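Local coordinates for protein transcription termination factor FttA (Methanosarcina mazei, PDB 2XR1) that probably terminates transcription by cutting nascent RNA at the exit channel of RNA polymerase, with two zinc ions required for its nuclease activity, at residues P35-Y40 / K59-R64; C177-Q182 / S203-R208; G191-G196 / G608-C613; L253-F258 / I294-G299; G412-P417 / T533-G538. One frame throughout, in Å; residues are numbered along the deposited sequence.

In the fold
Interactions 4 and 5 are buried, 1 and 3 partly buried, and 2 lies on the surface. Their chemistry follows: interaction 5 is parallel-strand backbone bonding with aliphatic side chains on both faces of the beta-CASP sheet, and interaction 4 sets a proline on a tyrosine ring in the metallo-beta-lactamase part, while interaction 2 depends on one carboxylate holding backbone N-H groups. Interactions 2 and 3 engage the two ends of strand 199-203, through the turn 203-208 after it and the loop 191-196 before it. Interaction 1 stands apart in the first KH domain. Interaction 3, beside the zinc site, joins segments about 410 residues apart, and both 4 and 5 fall inside the loop it closes.

Interaction 1 of 5, residues P35-Y40 / K59-R64; sequences PQLVLY and KELRTR
A single backbone hydrogen bond, an aliphatic contact and an oblique side-chain crossing join Leu37 and Gln36, at the start of strand 36-41, to Leu61 and Arg64, where helix 52-61 ends and the chain turns into strand 65-69. Leu37 N donates to Arg64 O over 3.1 Å, nearly straight at 166°. The same oxygen accepts from Thr63 OG1 at 3.1 Å, and the two donors come from opposite faces of the carbonyl plane, the hydroxyl well above it. The carbonyl thus has two donors just before its strand begins. The fold is that of a type II KH domain, helix-strand-strand-helix-helix-strand, with 36-41 as the middle strand of three and parallel to 65-69; the bond to Arg64 starts the pairing that Leu37 and Leu39 continue with Ala66. Helix 52-61 finishes in a Schellman motif at Arg62, whose positive phi swings the chain back to the sheet. On one side of the join, Leu37 CD2 meets Leu61 CD1 at 3.9 Å, the two side chains at about a right angle, and both also pack on Leu13 of helix 7-18. On the other side, Arg64 bends at chi2 and chi3, which brings NH2 to 3.5 Å from Gln36 CG. Guanidinium and amide planes stand 35° apart there, and Pro35 CB lies 4.2 Å from Arg64 NH1.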
# COMPACT_ATOMS: atom_id res chain seq x y z
N PRO B 35 3.07 26.56 7.50
CA PRO B 35 4.38 26.17 7.97
C PRO B 35 4.99 27.12 9.00
O PRO B 35 5.83 26.67 9.75
CB PRO B 35 5.19 26.16 6.70
CG PRO B 35 4.24 25.90 5.67
CD PRO B 35 3.06 26.70 6.04
N GLN B 36 4.56 28.38 9.06
CA GLN B 36 5.25 29.43 9.82
C GLN B 36 4.71 29.68 11.22
O GLN B 36 3.52 29.57 11.48
CB GLN B 36 5.15 30.77 9.07
CG GLN B 36 5.73 30.81 7.70
CD GLN B 36 5.74 32.20 7.13
OE1 GLN B 36 6.79 32.77 6.87
NE2 GLN B 36 4.56 32.76 6.93
N LEU B 37 5.60 30.11 12.10
CA LEU B 37 5.20 30.74 13.35
C LEU B 37 5.10 32.19 13.03
O LEU B 37 6.04 32.74 12.45
CB LEU B 37 6.26 30.53 14.40
CG LEU B 37 5.96 31.18 15.75
CD1 LEU B 37 4.57 30.80 16.23
CD2 LEU B 37 7.05 30.78 16.76
N VAL B 38 3.99 32.83 13.36
CA VAL B 38 3.76 34.21 12.99
C VAL B 38 3.55 35.06 14.21
O VAL B 38 2.69 34.74 15.02
CB VAL B 38 2.56 34.33 12.09
CG1 VAL B 38 2.14 35.78 11.98
CG2 VAL B 38 2.90 33.81 10.72
N LEU B 39 4.33 36.14 14.35
CA LEU B 39 4.18 37.15 15.41
C LEU B 39 3.37 38.32 14.89
O LEU B 39 3.77 38.97 13.94
CB LEU B 39 5.54 37.71 15.88
CG LEU B 39 6.67 36.71 16.07
CD1 LEU B 39 7.89 37.41 16.65
CD2 LEU B 39 6.18 35.59 16.95
N TYR B 40 2.28 38.64 15.57
CA TYR B 40 1.56 39.86 15.29
C TYR B 40 2.08 41.03 16.14
O TYR B 40 2.44 40.83 17.28
CB TYR B 40 0.07 39.63 15.51
CG TYR B 40 -0.51 38.80 14.39
CD1 TYR B 40 -0.82 39.39 13.15
CD2 TYR B 40 -0.71 37.42 14.53
CE1 TYR B 40 -1.32 38.65 12.12
CE2 TYR B 40 -1.21 36.65 13.49
CZ TYR B 40 -1.52 37.27 12.28
OH TYR B 40 -2.03 36.50 11.23
N LYS B 59 16.59 32.16 15.67
CA LYS B 59 17.77 31.50 16.23
C LYS B 59 17.47 30.76 17.54
O LYS B 59 17.62 29.54 17.60
CB LYS B 59 18.90 32.51 16.45
N GLU B 60 17.03 31.46 18.58
CA GLU B 60 16.76 30.82 19.88
C GLU B 60 15.51 29.90 19.88
O GLU B 60 15.37 29.07 20.79
CB GLU B 60 16.65 31.87 21.00
CG GLU B 60 16.87 31.32 22.43
CD GLU B 60 18.32 30.94 22.75
OE1 GLU B 60 19.19 30.95 21.86
OE2 GLU B 60 18.59 30.63 23.93
N LEU B 61 14.64 30.04 18.87
CA LEU B 61 13.43 29.20 18.72
C LEU B 61 13.58 28.05 17.72
O LEU B 61 12.66 27.23 17.59
CB LEU B 61 12.22 30.06 18.28
CG LEU B 61 11.41 30.78 19.36
CD1 LEU B 61 10.36 31.65 18.71
CD2 LEU B 61 10.76 29.78 20.31
N ARG B 62 14.71 28.01 17.00
CA ARG B 62 15.00 26.97 16.00
C ARG B 62 13.83 26.73 15.03
O ARG B 62 13.44 25.58 14.79
CB ARG B 62 15.39 25.66 16.70
N THR B 63 13.27 27.80 14.47
CA THR B 63 12.18 27.67 13.49
C THR B 63 12.01 28.90 12.59
O THR B 63 12.63 29.94 12.83
CB THR B 63 10.80 27.35 14.19
OG1 THR B 63 9.71 27.69 13.31
CG2 THR B 63 10.63 28.13 15.49
N ARG B 64 11.18 28.74 11.56
CA ARG B 64 10.82 29.84 10.67
C ARG B 64 9.74 30.70 11.34
O ARG B 64 8.69 30.18 11.77
CB ARG B 64 10.29 29.35 9.30
CG ARG B 64 11.28 28.51 8.44
CD ARG B 64 11.39 28.99 6.95
NE ARG B 64 10.19 29.65 6.38
CZ ARG B 64 9.12 29.03 5.86
NH1 ARG B 64 9.04 27.69 5.82
NH2 ARG B 64 8.12 29.75 5.36

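Interaction 2 of 5, residues C177-Q182 / S203-R208; sequences CTSKDQ and STPESR
The carboxylate of Glu206 reaches across to the backbone of Thr178 and Ser179 and presents its two oxygens to consecutive N-H groups. Ser179 N donates to OE2 of Glu206 over 2.8 Å, with an angle of 164° at the hydrogen. Thr178 N gives its better bond to Glu206 OE1 at 3.0 Å, and a weak, more bent one to OE2. Both oxygens are met on the syn side, the donors lying a little over 20° out of the carboxylate plane, so the paired grip limits rotation about the end of the glutamate. Thr178 OG1 adds a weak bond to Glu206 OE1 at 3.3 Å. The glutamate gets there by a kink at chi2 (-80°), which turns the carboxylate across the 177-182 chain. Cys177 lies against the same group, its CB 3.6 Å from Glu206 OE2 and its SG alongside the CG.

Next to this polar grip, Pro205 presents its ring to the rest of the loop. Its CB meets Ser179 CB at 3.7 Å, and its CG approaches Asp181 O at 3.4 Å. Ser179 OG accepts from Asp181 N, an ST turn that curves the loop round the proline. Asp181 also packs on Tyr226 of the second subunit, and Trp183 lies against Pro205. Thr204 makes a second ST turn by accepting from Glu206 N, at a type I turn with Pro205 and Glu206 at its corners: the two-residue turn of the beta-hairpin joining strands 199-203 and 208-211 of the metallo-beta-lactamase part.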
# COMPACT_ATOMS: atom_id res chain seq x y z
N CYS B 177 3.86 14.07 18.07
CA CYS B 177 4.08 12.72 17.53
C CYS B 177 3.47 11.73 18.52
O CYS B 177 3.40 12.02 19.72
CB CYS B 177 5.58 12.45 17.36
SG CYS B 177 6.34 13.08 15.82
N THR B 178 3.02 10.58 18.01
CA THR B 178 2.34 9.55 18.85
C THR B 178 2.75 8.08 18.61
O THR B 178 2.26 7.19 19.30
CB THR B 178 0.80 9.61 18.70
OG1 THR B 178 0.45 9.65 17.30
CG2 THR B 178 0.24 10.84 19.43
N SER B 179 3.63 7.82 17.64
CA SER B 179 4.10 6.46 17.44
C SER B 179 5.50 6.27 18.01
O SER B 179 6.38 7.13 17.89
CB SER B 179 4.10 6.08 15.96
OG SER B 179 4.30 4.67 15.82
N LYS B 180 5.68 5.10 18.61
CA LYS B 180 7.00 4.63 19.01
C LYS B 180 7.64 3.77 17.90
O LYS B 180 8.53 2.97 18.20
CB LYS B 180 6.87 3.84 20.32
CG LYS B 180 8.18 3.53 21.09
CD LYS B 180 9.31 4.58 20.90
CE LYS B 180 10.51 4.25 21.84
NZ LYS B 180 11.82 4.78 21.33
N ASP B 181 7.17 3.93 16.64
CA ASP B 181 7.72 3.19 15.48
C ASP B 181 8.34 4.20 14.56
O ASP B 181 7.86 5.33 14.42
CB ASP B 181 6.64 2.46 14.64
CG ASP B 181 6.06 1.20 15.31
OD1 ASP B 181 6.65 0.64 16.28
OD2 ASP B 181 4.98 0.75 14.85
N GLN B 182 9.38 3.78 13.85
CA GLN B 182 9.85 4.59 12.76
C GLN B 182 9.96 3.72 11.54
O GLN B 182 10.42 2.57 11.64
CB GLN B 182 11.13 5.36 13.09
CG GLN B 182 12.18 4.65 13.97
CD GLN B 182 13.02 5.63 14.82
OE1 GLN B 182 12.65 6.80 15.00
NE2 GLN B 182 14.14 5.15 15.34
N SER B 203 4.97 8.16 3.18
CA SER B 203 4.27 7.98 4.42
C SER B 203 5.20 7.53 5.52
O SER B 203 6.25 6.90 5.27
CB SER B 203 3.05 7.05 4.27
OG SER B 203 3.44 5.69 4.29
N THR B 204 4.81 7.92 6.74
CA THR B 204 5.51 7.54 7.94
C THR B 204 4.41 7.13 8.89
O THR B 204 3.27 7.15 8.51
CB THR B 204 6.36 8.71 8.52
OG1 THR B 204 5.52 9.62 9.27
CG2 THR B 204 7.06 9.41 7.42
N PRO B 205 4.77 6.74 10.10
CA PRO B 205 3.69 6.41 11.03
C PRO B 205 2.81 7.59 11.40
O PRO B 205 1.66 7.39 11.81
CB PRO B 205 4.44 5.86 12.26
CG PRO B 205 5.75 5.38 11.75
CD PRO B 205 6.07 6.20 10.51
N GLU B 206 3.35 8.81 11.28
CA GLU B 206 2.61 10.02 11.69
C GLU B 206 2.05 10.75 10.47
O GLU B 206 1.21 11.62 10.61
CB GLU B 206 3.53 11.02 12.40
CG GLU B 206 4.50 10.44 13.45
CD GLU B 206 3.86 10.15 14.81
OE1 GLU B 206 2.69 10.57 15.05
OE2 GLU B 206 4.54 9.49 15.65
N SER B 207 2.51 10.45 9.28
CA SER B 207 2.28 11.36 8.21
C SER B 207 2.15 10.72 6.86
O SER B 207 2.77 9.70 6.57
CB SER B 207 3.40 12.40 8.21
OG SER B 207 3.43 12.98 9.50
N ARG B 208 1.34 11.37 6.04
CA ARG B 208 1.07 10.94 4.69
C ARG B 208 1.11 12.16 3.82
O ARG B 208 0.44 13.15 4.10
CB ARG B 208 -0.29 10.25 4.66
CG ARG B 208 -0.24 8.85 5.30
CD ARG B 208 -1.47 8.51 6.01
NE ARG B 208 -1.74 9.45 7.10
CZ ARG B 208 -1.33 9.33 8.38
NH1 ARG B 208 -0.61 8.28 8.77
NH2 ARG B 208 -1.63 10.28 9.27

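Interaction 3 of 5, residues G191-G196 / G608-C613; sequences GCKEVG and GDEKAC
The backbones of Lys193-Val195 and Gly608-Glu610 run past each other in opposite directions, closest where Lys193 CA and Glu610 CA are 4.1 Å apart, yet the one hydrogen bond between them, Gly608 N to Glu194 O at 3.2 Å, is weak and sharply bent (123°).

Side chains close the contact on both flanks. Lys193 runs its methylenes over those of Glu610 at an oblique angle, CD to CG at 3.9 Å. A bend at chi4 (70°) then carries the ammonium off to Thr632 OG1 and Leu631 O, its hydrogen-bond partners, which leaves Lys193 NZ 5.4 Å from Glu610 OE2; the opposite charges may attract but do not form a salt bridge. Cys613 SG packs against the Lys193 backbone, 4.0 Å from its N. On the Gly608 flank, Val195 CG2 rests on the glycine CA at 3.9 Å.

Each segment also holds its own shape. Glu194 OE2 takes the Gly191 N-H on its anti lone pair, almost straight at 175°, and makes a salt bridge with Arg197. Asp609 is the N-cap of helix 610-624, its OD1 accepting from Ala612 N.

His607, a zinc ligand, immediately precedes Gly608 and pairs through its backbone with Gly191. The side chain of Val195 is about 5 Å from a zinc ion and about 4 Å from the side chain of His607. The chemistry is therefore apolar and backbone-based beside the metal, while Lys193 finds its partners in the loop after strand 627-630 and Glu194 largely within its own, in Gly191 and Arg197; this is consistent with a junction that places the histidine.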
# COMPACT_ATOMS: atom_id res chain seq x y z
N GLY B 191 1.98 7.12 -12.67
CA GLY B 191 3.24 7.70 -13.12
C GLY B 191 4.40 6.70 -13.16
O GLY B 191 5.57 7.10 -13.24
N CYS B 192 4.06 5.41 -13.14
CA CYS B 192 5.06 4.37 -13.09
C CYS B 192 4.95 3.49 -14.32
O CYS B 192 3.87 2.98 -14.65
CB CYS B 192 4.96 3.58 -11.78
SG CYS B 192 5.42 4.65 -10.32
N LYS B 193 6.07 3.34 -15.00
CA LYS B 193 6.12 2.59 -16.27
C LYS B 193 5.19 3.23 -17.28
O LYS B 193 4.72 2.58 -18.21
CB LYS B 193 5.81 1.11 -16.06
CG LYS B 193 6.88 0.35 -15.27
CD LYS B 193 6.46 -1.09 -15.07
CE LYS B 193 7.53 -2.00 -14.49
NZ LYS B 193 7.82 -1.70 -13.07
N GLU B 194 4.92 4.52 -17.08
CA GLU B 194 4.09 5.33 -17.98
C GLU B 194 4.52 6.80 -17.80
O GLU B 194 5.16 7.18 -16.83
CB GLU B 194 2.59 5.15 -17.71
CG GLU B 194 2.18 5.62 -16.32
CD GLU B 194 0.78 5.14 -15.83
OE1 GLU B 194 0.04 4.37 -16.52
OE2 GLU B 194 0.43 5.56 -14.71
N VAL B 195 4.21 7.61 -18.79
CA VAL B 195 4.23 9.05 -18.64
C VAL B 195 2.80 9.40 -18.40
O VAL B 195 1.93 8.86 -19.06
CB VAL B 195 4.69 9.72 -19.92
CG1 VAL B 195 4.43 11.15 -19.84
CG2 VAL B 195 6.20 9.46 -20.13
N GLY B 196 2.51 10.24 -17.44
CA GLY B 196 1.12 10.55 -17.17
C GLY B 196 0.69 10.15 -15.77
O GLY B 196 1.18 9.18 -15.24
N GLY B 608 8.34 7.46 -17.38
CA GLY B 608 8.88 7.08 -18.67
C GLY B 608 8.04 5.94 -19.18
O GLY B 608 7.26 5.37 -18.42
N ASP B 609 8.15 5.59 -20.45
CA ASP B 609 7.47 4.39 -20.88
C ASP B 609 8.19 3.20 -20.24
O ASP B 609 9.30 3.35 -19.74
CB ASP B 609 7.36 4.31 -22.39
CG ASP B 609 8.72 4.26 -23.11
OD1 ASP B 609 9.67 3.55 -22.66
OD2 ASP B 609 8.80 4.90 -24.20
N GLU B 610 7.55 2.04 -20.20
CA GLU B 610 8.06 0.90 -19.44
C GLU B 610 9.54 0.64 -19.66
O GLU B 610 10.31 0.63 -18.71
CB GLU B 610 7.29 -0.38 -19.73
CG GLU B 610 7.64 -1.50 -18.77
CD GLU B 610 6.80 -2.72 -18.97
OE1 GLU B 610 6.17 -2.87 -20.07
OE2 GLU B 610 6.78 -3.54 -18.01
N LYS B 611 9.93 0.42 -20.91
CA LYS B 611 11.33 0.15 -21.23
C LYS B 611 12.24 1.28 -20.74
O LYS B 611 13.33 1.07 -20.29
CB LYS B 611 11.51 -0.07 -22.74
CG LYS B 611 12.80 -0.77 -23.12
CD LYS B 611 13.21 -0.56 -24.60
CE LYS B 611 14.41 -1.47 -25.00
NZ LYS B 611 15.20 -2.10 -23.82
N ALA B 612 11.77 2.52 -20.79
CA ALA B 612 12.61 3.63 -20.36
C ALA B 612 12.96 3.47 -18.89
O ALA B 612 14.11 3.62 -18.52
CB ALA B 612 11.93 5.02 -20.68
N CYS B 613 11.96 3.19 -18.04
CA CYS B 613 12.19 3.15 -16.58
C CYS B 613 13.09 2.01 -16.22
O CYS B 613 13.98 2.16 -15.45
CB CYS B 613 10.87 3.03 -15.81
SG CYS B 613 9.74 4.51 -15.98

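Interaction 4 of 5, residues L253-F258 / I294-G299; sequences LVPLLF and IPYESG
The hydroxyl of Tyr296, whose ring lies against Pro255, is hydrogen-bonded to Gly252 O, just ahead of the helix that the ring packs on. This is the metallo-beta-lactamase fold: helix 254-259 follows closely on the HxHxDH motif with zinc ligands Asp249 and His250, and segment 294-299 lies in the connection between helices 270-290 and 299-306. Pro255, in the first turn of its helix, puts its CB 3.5 Å from the centroid of the Tyr296 ring, only 1° off the normal, a CH-pi contact over the middle of the face. Pro255 CG leans toward the phenol end and meets CZ of Tyr296 at 3.6 Å. The CB-CG-CD edge of the proline meets the ring; Tyr296 CG sits between the backbone N and the carbonyl carbon (chi1 46°), which turns the ring toward the helix. The hydrogen bond anchors the phenol end, and the proline over the face limits how the ring can turn. Tyr283 and Ile284 of helix 270-290 and Val301 of helix 299-306 also pack against it.

Leu253 reaches the edge of the ring, its CD2 4.3 Å from Tyr296 CE2, and the same methyl lies 4.1 Å from Pro295 CB. Pro295 O takes a hydrogen bond from Lys259 NZ, and the neighbouring aliphatic branch, Leu256 CD1, approaches that Pro295 O at 3.9 Å.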
# COMPACT_ATOMS: atom_id res chain seq x y z
N LEU B 253 -5.15 16.98 -11.57
CA LEU B 253 -6.23 16.41 -10.78
C LEU B 253 -6.15 16.79 -9.31
O LEU B 253 -6.95 16.32 -8.49
CB LEU B 253 -6.27 14.91 -10.95
CG LEU B 253 -6.83 14.44 -12.31
CD1 LEU B 253 -6.72 12.94 -12.40
CD2 LEU B 253 -8.23 14.87 -12.51
N VAL B 254 -5.27 17.71 -8.95
CA VAL B 254 -5.27 18.19 -7.60
C VAL B 254 -6.64 18.74 -7.19
O VAL B 254 -7.06 18.53 -6.06
CB VAL B 254 -4.18 19.22 -7.35
CG1 VAL B 254 -4.40 19.96 -5.96
CG2 VAL B 254 -2.83 18.53 -7.43
N PRO B 255 -7.36 19.42 -8.09
CA PRO B 255 -8.66 19.83 -7.66
C PRO B 255 -9.63 18.67 -7.44
O PRO B 255 -10.60 18.85 -6.71
CB PRO B 255 -9.15 20.75 -8.80
CG PRO B 255 -7.94 21.29 -9.37
CD PRO B 255 -6.95 20.12 -9.31
N LEU B 256 -9.41 17.51 -8.06
CA LEU B 256 -10.30 16.37 -7.83
C LEU B 256 -10.17 15.91 -6.38
O LEU B 256 -11.14 15.46 -5.77
CB LEU B 256 -9.93 15.23 -8.78
CG LEU B 256 -10.85 14.02 -8.89
CD1 LEU B 256 -12.24 14.41 -9.26
CD2 LEU B 256 -10.30 13.10 -9.91
N LEU B 257 -8.95 16.01 -5.83
CA LEU B 257 -8.74 15.72 -4.40
C LEU B 257 -9.68 16.55 -3.54
O LEU B 257 -10.31 16.04 -2.62
CB LEU B 257 -7.30 16.00 -3.97
CG LEU B 257 -6.26 15.10 -4.66
CD1 LEU B 257 -4.83 15.45 -4.31
CD2 LEU B 257 -6.53 13.64 -4.34
N PHE B 258 -9.80 17.83 -3.86
CA PHE B 258 -10.71 18.69 -3.10
C PHE B 258 -12.19 18.31 -3.33
O PHE B 258 -13.00 18.31 -2.40
CB PHE B 258 -10.41 20.15 -3.41
CG PHE B 258 -9.15 20.63 -2.78
CD1 PHE B 258 -9.13 21.03 -1.47
CD2 PHE B 258 -8.00 20.66 -3.48
CE1 PHE B 258 -8.00 21.45 -0.89
CE2 PHE B 258 -6.83 21.08 -2.89
CZ PHE B 258 -6.84 21.46 -1.60
N ILE B 294 -15.39 16.26 -17.97
CA ILE B 294 -14.94 17.41 -17.19
C ILE B 294 -14.81 16.85 -15.79
O ILE B 294 -15.80 16.52 -15.18
CB ILE B 294 -16.04 18.55 -17.21
CG1 ILE B 294 -16.52 18.81 -18.65
CG2 ILE B 294 -15.55 19.85 -16.56
CD1 ILE B 294 -17.51 19.97 -18.83
N PRO B 295 -13.58 16.71 -15.27
CA PRO B 295 -13.44 16.01 -13.97
C PRO B 295 -13.91 16.81 -12.75
O PRO B 295 -14.47 16.23 -11.83
CB PRO B 295 -11.95 15.67 -13.90
CG PRO B 295 -11.29 16.62 -14.79
CD PRO B 295 -12.28 17.12 -15.82
N TYR B 296 -13.69 18.13 -12.76
CA TYR B 296 -14.18 19.01 -11.71
C TYR B 296 -14.66 20.34 -12.28
O TYR B 296 -14.36 20.66 -13.43
CB TYR B 296 -13.09 19.27 -10.68
CG TYR B 296 -11.75 19.60 -11.30
CD1 TYR B 296 -11.46 20.88 -11.76
CD2 TYR B 296 -10.79 18.62 -11.46
CE1 TYR B 296 -10.27 21.16 -12.35
CE2 TYR B 296 -9.59 18.91 -12.02
CZ TYR B 296 -9.33 20.17 -12.47
OH TYR B 296 -8.12 20.45 -13.06
N GLU B 297 -15.42 21.11 -11.49
CA GLU B 297 -15.85 22.46 -11.89
C GLU B 297 -14.86 23.56 -11.41
O GLU B 297 -13.98 23.28 -10.59
CB GLU B 297 -17.27 22.72 -11.40
N SER B 298 -15.00 24.77 -11.94
CA SER B 298 -14.06 25.86 -11.66
C SER B 298 -14.02 26.23 -10.19
O SER B 298 -12.97 26.64 -9.68
CB SER B 298 -14.32 27.13 -12.52
OG SER B 298 -15.63 27.68 -12.34
N GLY B 299 -15.12 26.02 -9.49
CA GLY B 299 -15.14 26.17 -8.03
C GLY B 299 -14.09 25.37 -7.27
O GLY B 299 -13.65 25.77 -6.20

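Interaction 5 of 5, residues G412-P417 / T533-G538; sequences GIAVIP and TLVFVG
Val415 and Thr533 lie at the centre of the tight half of this contact, where two neighbouring parallel strands of the six-stranded beta-CASP sheet run side by side, 4.8 Å apart at their closest and turned by 28°. Three backbone bonds cross in the alternating pattern of a parallel pair: Thr533 N to Ile413 O, Val415 N to Thr533 O at 3.0 Å, and Val535 N to Val415 O at 2.9 Å. The last two run close to the axis of the accepting carbonyl. Ala414, Ile416 and Val535 lie on one face, with Ile416 CG1 beside Val535 CB at 4.0 Å and the two side chains pointing the same way. On the other face Val415 CG1 meets Leu534 CD1 at 3.9 Å. Helix 518-526 covers Val415 there, and Ile549 of helix 545-550 lies against Leu534.

Beyond Val535 the pairing slackens, although these residues too are buried from solvent. The next donor in the pattern would be residue 417, a proline without an N-H, and its CD sits 3.6 Å from Val535 O instead. Phe536 is only brushed, by Pro417 CG at 4.3 Å from its CE1. Here no backbone pairing remains and the segments meet through side chains and Val535 O: Ile416 turns its CG2 branch, anti to the backbone N, to Val537 at about a right angle, Ile416 CG2 to Val537 CG1 at 3.7 Å.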
# COMPACT_ATOMS: atom_id res chain seq x y z
N GLY B 412 6.02 27.91 -47.44
CA GLY B 412 5.22 27.17 -46.49
C GLY B 412 5.21 27.82 -45.12
O GLY B 412 5.99 28.73 -44.84
N ILE B 413 4.30 27.35 -44.28
CA ILE B 413 4.22 27.82 -42.92
C ILE B 413 4.50 26.68 -41.92
O ILE B 413 4.23 25.50 -42.20
CB ILE B 413 2.90 28.57 -42.69
CG1 ILE B 413 1.69 27.66 -42.61
CG2 ILE B 413 2.64 29.54 -43.85
CD1 ILE B 413 0.36 28.43 -43.09
N ALA B 414 5.09 27.01 -40.79
CA ALA B 414 5.63 25.99 -39.89
C ALA B 414 4.76 25.91 -38.65
O ALA B 414 4.75 26.82 -37.86
CB ALA B 414 7.08 26.31 -39.54
N VAL B 415 4.01 24.82 -38.50
CA VAL B 415 3.19 24.59 -37.31
C VAL B 415 4.04 23.84 -36.28
O VAL B 415 4.65 22.86 -36.60
CB VAL B 415 1.92 23.78 -37.65
CG1 VAL B 415 1.18 23.38 -36.39
CG2 VAL B 415 1.01 24.59 -38.61
N ILE B 416 4.10 24.36 -35.06
CA ILE B 416 4.92 23.80 -33.99
C ILE B 416 4.06 23.61 -32.76
O ILE B 416 3.84 24.57 -32.02
CB ILE B 416 6.06 24.78 -33.59
CG1 ILE B 416 6.77 25.35 -34.83
CG2 ILE B 416 7.01 24.11 -32.66
CD1 ILE B 416 8.15 25.92 -34.53
N PRO B 417 3.52 22.41 -32.53
CA PRO B 417 2.77 22.17 -31.32
C PRO B 417 3.64 22.33 -30.12
O PRO B 417 4.81 22.07 -30.18
CB PRO B 417 2.34 20.71 -31.44
CG PRO B 417 3.27 20.14 -32.35
CD PRO B 417 3.59 21.20 -33.35
N THR B 533 5.31 22.58 -43.03
CA THR B 533 6.07 21.71 -42.16
C THR B 533 5.50 21.61 -40.75
O THR B 533 4.97 22.58 -40.21
CB THR B 533 7.50 22.20 -42.03
OG1 THR B 533 8.07 22.33 -43.34
CG2 THR B 533 8.34 21.21 -41.21
N LEU B 534 5.62 20.42 -40.16
CA LEU B 534 5.13 20.19 -38.82
C LEU B 534 6.32 19.86 -37.94
O LEU B 534 6.94 18.81 -38.14
CB LEU B 534 4.12 19.04 -38.82
CG LEU B 534 3.52 18.66 -37.46
CD1 LEU B 534 2.57 19.76 -37.04
CD2 LEU B 534 2.82 17.30 -37.55
N VAL B 535 6.63 20.71 -36.95
CA VAL B 535 7.89 20.60 -36.22
C VAL B 535 7.68 20.04 -34.83
O VAL B 535 7.08 20.68 -33.99
CB VAL B 535 8.56 21.98 -36.11
CG1 VAL B 535 9.99 21.87 -35.56
CG2 VAL B 535 8.58 22.67 -37.49
N PHE B 536 8.16 18.84 -34.58
CA PHE B 536 8.14 18.29 -33.23
C PHE B 536 9.40 18.66 -32.45
O PHE B 536 10.49 18.27 -32.83
CB PHE B 536 8.02 16.77 -33.27
CG PHE B 536 6.68 16.28 -33.71
CD1 PHE B 536 5.56 16.50 -32.93
CD2 PHE B 536 6.53 15.59 -34.91
CE1 PHE B 536 4.32 16.05 -33.34
CE2 PHE B 536 5.28 15.13 -35.30
CZ PHE B 536 4.19 15.36 -34.51
N VAL B 537 9.23 19.36 -31.33
CA VAL B 537 10.35 19.92 -30.59
C VAL B 537 10.62 19.19 -29.29
O VAL B 537 11.55 19.54 -28.57
CB VAL B 537 10.12 21.38 -30.25
CG1 VAL B 537 9.95 22.21 -31.53
CG2 VAL B 537 8.96 21.50 -29.36
N GLY B 538 9.83 18.18 -29.00
CA GLY B 538 10.08 17.34 -27.84
C GLY B 538 9.41 15.99 -28.00
O GLY B 538 8.60 15.82 -28.92